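Long-range contact in N-acetylmuramoyl-L-alanine amidase domain-containing protein SAOUHSC_02979 (Staphylococcus aureus, PDB 5T1Q), which probably hydrolyses amide bonds in bacterial cell-wall peptidoglycan as a secreted amidase, this part carrying a C-terminal CHAP domain: residues 252-264 / 311-323. Residues are numbered along the deposited sequence; the frame is centred on the assembly and turned at random. Where two conformers were deposited one is given.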
# COMPACT_ATOMS: atom_id res chain seq x y z
N GLN A 252 5.36 5.27 3.37
CA GLN A 252 5.39 6.69 3.78
C GLN A 252 6.28 7.52 2.85
O GLN A 252 7.01 6.96 2.03
CB GLN A 252 5.81 6.81 5.24
CG GLN A 252 4.83 6.10 6.17
CD GLN A 252 3.42 6.67 6.07
OE1 GLN A 252 3.23 7.88 6.11
NE2 GLN A 252 2.44 5.80 5.93
N CYS A 253 6.22 8.85 2.97
CA CYS A 253 6.95 9.72 2.04
C CYS A 253 8.44 9.46 2.05
O CYS A 253 9.09 9.53 1.03
CB CYS A 253 6.66 11.19 2.30
SG CYS A 253 7.10 11.80 3.95
N THR A 254 8.96 9.17 3.24
CA THR A 254 10.36 8.87 3.47
C THR A 254 10.75 7.58 2.75
O THR A 254 11.71 7.54 1.99
CB THR A 254 10.62 8.71 4.98
OG1 THR A 254 9.59 7.90 5.52
CG2 THR A 254 10.55 10.05 5.67
N TRP A 255 9.97 6.53 2.98
CA TRP A 255 10.19 5.25 2.30
C TRP A 255 10.15 5.40 0.77
O TRP A 255 10.93 4.79 0.05
CB TRP A 255 9.13 4.22 2.74
CG TRP A 255 9.19 2.92 2.00
CD1 TRP A 255 9.86 1.79 2.36
CD2 TRP A 255 8.54 2.63 0.75
NE1 TRP A 255 9.67 0.81 1.41
CE2 TRP A 255 8.86 1.30 0.42
CE3 TRP A 255 7.73 3.36 -0.11
CZ2 TRP A 255 8.40 0.68 -0.75
CZ3 TRP A 255 7.26 2.74 -1.28
CH2 TRP A 255 7.60 1.42 -1.58
N TYR A 256 9.22 6.20 0.28
CA TYR A 256 9.07 6.35 -1.17
C TYR A 256 10.32 6.97 -1.79
O TYR A 256 10.82 6.47 -2.79
CB TYR A 256 7.79 7.14 -1.56
CG TYR A 256 7.75 7.41 -3.03
CD1 TYR A 256 7.29 6.44 -3.93
CD2 TYR A 256 8.23 8.62 -3.55
CE1 TYR A 256 7.29 6.68 -5.29
CE2 TYR A 256 8.25 8.86 -4.92
CZ TYR A 256 7.78 7.89 -5.78
OH TYR A 256 7.79 8.12 -7.12
N VAL A 257 10.81 8.06 -1.19
CA VAL A 257 11.99 8.72 -1.75
C VAL A 257 13.25 7.82 -1.70
O VAL A 257 14.04 7.80 -2.65
CB VAL A 257 12.24 10.08 -1.08
CG1 VAL A 257 13.48 10.73 -1.67
CG2 VAL A 257 11.03 11.00 -1.24
N TYR A 258 13.42 7.08 -0.61
CA TYR A 258 14.52 6.14 -0.48
C TYR A 258 14.49 5.14 -1.64
O TYR A 258 15.51 4.93 -2.30
CB TYR A 258 14.43 5.41 0.87
CG TYR A 258 15.45 4.29 1.04
CD1 TYR A 258 15.17 2.99 0.60
CD2 TYR A 258 16.67 4.53 1.67
CE1 TYR A 258 16.11 1.96 0.75
CE2 TYR A 258 17.60 3.51 1.82
CZ TYR A 258 17.32 2.24 1.36
OH TYR A 258 18.26 1.24 1.53
N ASN A 259 13.31 4.55 -1.88
CA ASN A 259 13.15 3.55 -2.97
C ASN A 259 13.26 4.14 -4.36
O ASN A 259 13.93 3.59 -5.22
CB ASN A 259 11.84 2.78 -2.82
CG ASN A 259 11.91 1.72 -1.72
OD1 ASN A 259 11.54 1.96 -0.58
ND2 ASN A 259 12.50 0.59 -2.04
N ARG A 260 12.62 5.28 -4.58
CA ARG A 260 12.66 5.90 -5.90
C ARG A 260 14.08 6.26 -6.28
O ARG A 260 14.47 6.07 -7.43
CB ARG A 260 11.73 7.12 -5.95
CG ARG A 260 11.66 7.83 -7.29
CD ARG A 260 11.15 6.92 -8.38
NE ARG A 260 10.90 7.62 -9.63
CZ ARG A 260 10.51 7.04 -10.76
NH1 ARG A 260 10.35 5.71 -10.82
NH2 ARG A 260 10.30 7.77 -11.85
N MSE A 261 14.86 6.75 -5.31
CA MSE A 261 16.27 7.12 -5.56
C MSE A 261 17.07 5.90 -5.97
O MSE A 261 17.94 5.99 -6.83
CB MSE A 261 16.91 7.77 -4.34
CG MSE A 261 16.47 9.22 -4.19
SE MSE A 261 17.27 10.01 -2.57
CE MSE A 261 18.83 10.66 -3.55
N LYS A 262 16.80 4.77 -5.32
CA LYS A 262 17.50 3.52 -5.66
C LYS A 262 17.28 3.04 -7.10
O LYS A 262 18.17 2.44 -7.66
CB LYS A 262 17.16 2.39 -4.69
CG LYS A 262 18.16 2.28 -3.57
CD LYS A 262 17.79 1.20 -2.57
CE LYS A 262 18.99 0.85 -1.69
NZ LYS A 262 19.66 2.06 -1.13
N GLN A 263 16.12 3.32 -7.69
CA GLN A 263 15.89 2.93 -9.08
C GLN A 263 16.88 3.58 -10.02
O GLN A 263 17.11 3.08 -11.13
CB GLN A 263 14.49 3.30 -9.54
CG GLN A 263 13.37 2.60 -8.80
CD GLN A 263 12.04 2.85 -9.47
OE1 GLN A 263 11.24 3.67 -9.00
NE2 GLN A 263 11.81 2.20 -10.61
N PHE A 264 17.45 4.72 -9.61
CA PHE A 264 18.42 5.42 -10.43
C PHE A 264 19.87 5.24 -9.94
O PHE A 264 20.74 6.02 -10.30
CB PHE A 264 18.04 6.89 -10.52
CG PHE A 264 16.69 7.11 -11.13
CD1 PHE A 264 16.50 7.00 -12.51
CD2 PHE A 264 15.58 7.41 -10.33
CE1 PHE A 264 15.25 7.20 -13.07
CE2 PHE A 264 14.33 7.62 -10.89
CZ PHE A 264 14.16 7.52 -12.26
N HIS A 311 4.22 19.11 11.80
CA HIS A 311 5.24 18.54 12.67
C HIS A 311 6.33 17.84 11.88
O HIS A 311 7.52 18.08 12.11
CB HIS A 311 4.59 17.57 13.67
CG HIS A 311 5.56 16.66 14.37
ND1 HIS A 311 6.75 17.10 14.90
CD2 HIS A 311 5.45 15.36 14.72
CE1 HIS A 311 7.37 16.09 15.49
NE2 HIS A 311 6.60 15.02 15.40
N TYR A 312 5.93 17.04 10.91
CA TYR A 312 6.89 16.20 10.15
C TYR A 312 7.45 16.78 8.86
O TYR A 312 8.43 16.27 8.36
CB TYR A 312 6.27 14.85 9.79
CG TYR A 312 5.90 13.93 10.93
CD1 TYR A 312 6.74 13.77 12.03
CD2 TYR A 312 4.78 13.12 10.85
CE1 TYR A 312 6.42 12.89 13.05
CE2 TYR A 312 4.46 12.23 11.86
CZ TYR A 312 5.28 12.12 12.96
OH TYR A 312 4.95 11.25 13.97
N GLY A 313 6.83 17.81 8.31
CA GLY A 313 7.27 18.31 7.01
C GLY A 313 6.96 17.24 5.97
O GLY A 313 6.09 16.40 6.16
N HIS A 314 7.72 17.24 4.89
CA HIS A 314 7.49 16.31 3.82
C HIS A 314 8.73 16.14 2.99
O HIS A 314 9.60 17.00 3.00
CB HIS A 314 6.32 16.85 2.97
CG HIS A 314 5.93 15.96 1.84
ND1 HIS A 314 5.42 14.70 2.04
CD2 HIS A 314 5.94 16.16 0.50
CE1 HIS A 314 5.16 14.14 0.86
NE2 HIS A 314 5.47 15.01 -0.08
N VAL A 315 8.83 15.02 2.28
CA VAL A 315 9.92 14.77 1.38
C VAL A 315 9.37 14.13 0.10
O VAL A 315 8.44 13.31 0.14
CB VAL A 315 11.08 13.97 2.05
CG1 VAL A 315 10.66 12.55 2.41
CG2 VAL A 315 12.30 13.94 1.16
N ALA A 316 9.94 14.51 -1.04
CA ALA A 316 9.51 14.04 -2.35
C ALA A 316 10.72 13.85 -3.24
O ALA A 316 11.83 14.22 -2.85
CB ALA A 316 8.55 15.04 -2.98
N PHE A 317 10.51 13.25 -4.40
CA PHE A 317 11.58 12.98 -5.36
C PHE A 317 11.44 13.90 -6.57
O PHE A 317 10.36 14.00 -7.13
CB PHE A 317 11.51 11.51 -5.78
CG PHE A 317 12.56 11.12 -6.79
CD1 PHE A 317 13.84 10.79 -6.37
CD2 PHE A 317 12.28 11.08 -8.14
CE1 PHE A 317 14.82 10.43 -7.29
CE2 PHE A 317 13.26 10.73 -9.07
CZ PHE A 317 14.53 10.39 -8.63
N VAL A 318 12.53 14.56 -6.97
CA VAL A 318 12.50 15.44 -8.13
C VAL A 318 12.60 14.63 -9.44
O VAL A 318 13.67 14.10 -9.77
CB VAL A 318 13.65 16.47 -8.10
CG1 VAL A 318 13.61 17.39 -9.32
CG2 VAL A 318 13.60 17.29 -6.82
N GLU A 319 11.49 14.53 -10.18
CA GLU A 319 11.47 13.82 -11.46
C GLU A 319 12.05 14.69 -12.58
O GLU A 319 12.69 14.18 -13.49
CB GLU A 319 10.05 13.43 -11.85
CG GLU A 319 9.34 12.49 -10.89
CD GLU A 319 9.85 11.06 -10.90
OE1 GLU A 319 10.68 10.69 -11.77
OE2 GLU A 319 9.38 10.27 -10.03
N LYS A 320 11.82 15.99 -12.50
CA LYS A 320 12.27 16.90 -13.55
C LYS A 320 12.43 18.31 -13.04
O LYS A 320 11.70 18.75 -12.16
CB LYS A 320 11.23 16.91 -14.68
CG LYS A 320 11.60 17.76 -15.89
CD LYS A 320 10.48 17.73 -16.93
CE LYS A 320 10.81 18.59 -18.13
NZ LYS A 320 9.69 18.50 -19.09
N VAL A 321 13.43 19.01 -13.57
CA VAL A 321 13.61 20.40 -13.29
C VAL A 321 13.23 21.08 -14.62
O VAL A 321 13.86 20.84 -15.65
CB VAL A 321 15.05 20.76 -12.90
CG1 VAL A 321 15.20 22.27 -12.78
CG2 VAL A 321 15.43 20.08 -11.58
N ASN A 322 12.18 21.89 -14.60
CA ASN A 322 11.71 22.59 -15.81
C ASN A 322 12.63 23.76 -16.16
O ASN A 322 13.37 24.25 -15.32
CB ASN A 322 10.27 23.06 -15.62
CG ASN A 322 9.29 21.89 -15.44
OD1 ASN A 322 9.33 20.92 -16.21
ND2 ASN A 322 8.42 21.99 -14.45
N SER A 323 12.61 24.19 -17.42
CA SER A 323 13.44 25.31 -17.87
C SER A 323 13.08 26.64 -17.17
O SER A 323 13.96 27.48 -16.99
CB SER A 323 13.36 25.47 -19.38
OG SER A 323 12.01 25.57 -19.79
O HOH W 1 7.39 10.96 -0.90
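Cys253 and His314 meet where helix 253-262 packs on strand 314-321 in the CHAP domain, consistent with a papain-like active site, as in CHAP-domain relatives, with the cysteine at the helix start and the histidine on the sheet. Cys253 SG lies 3.9 Å from His314 ND1, and Cys253 CB is 3.6 Å from His314 CE1. A chi1 of 60° leaves Cys253 SG beside the His314 ring. The other ring nitrogen, His314 NE2, is hydrogen-bonded to Glu331 OE1, so the geometry is consistent with a Cys-His-Glu triad.

Helix and strand run nearly parallel, 23° apart. Between them one water donates to both Cys253 O and Val315 O, bridging the two backbones. Next along the helix, Val257 CG2 presses on the strand backbone, 3.5 Å from Ala316 C.

Phe317 contributes the largest buried area of the contact. Arg260 CG stands over one face of its ring, 3.5 Å from the Phe317 centroid, a CH-pi contact; Met261 CG reaches the ring edge, and the Phe264 ring meets it rim to rim with nearly coplanar planes.

Beyond this apolar patch the Arg260 chain, bent at chi2, brings its guanidinium to Glu319. Arg260 NH2 donates to the syn side of Glu319 OE1 at 2.9 Å and 179°, whereas Arg260 NE to Glu319 OE2 at 3.1 Å is a weak bond. Gln263 OE1 takes Arg260 NH1 at 2.9 Å, and Lys237 O accepts from Arg260 NH2. Ser330 OG bonds both Glu319 OE2 and Tyr256 OH. These partners restrain the guanidinium and carboxylate of a buried salt bridge, while at the other end the strand places the His314 ring beside Cys253 SG.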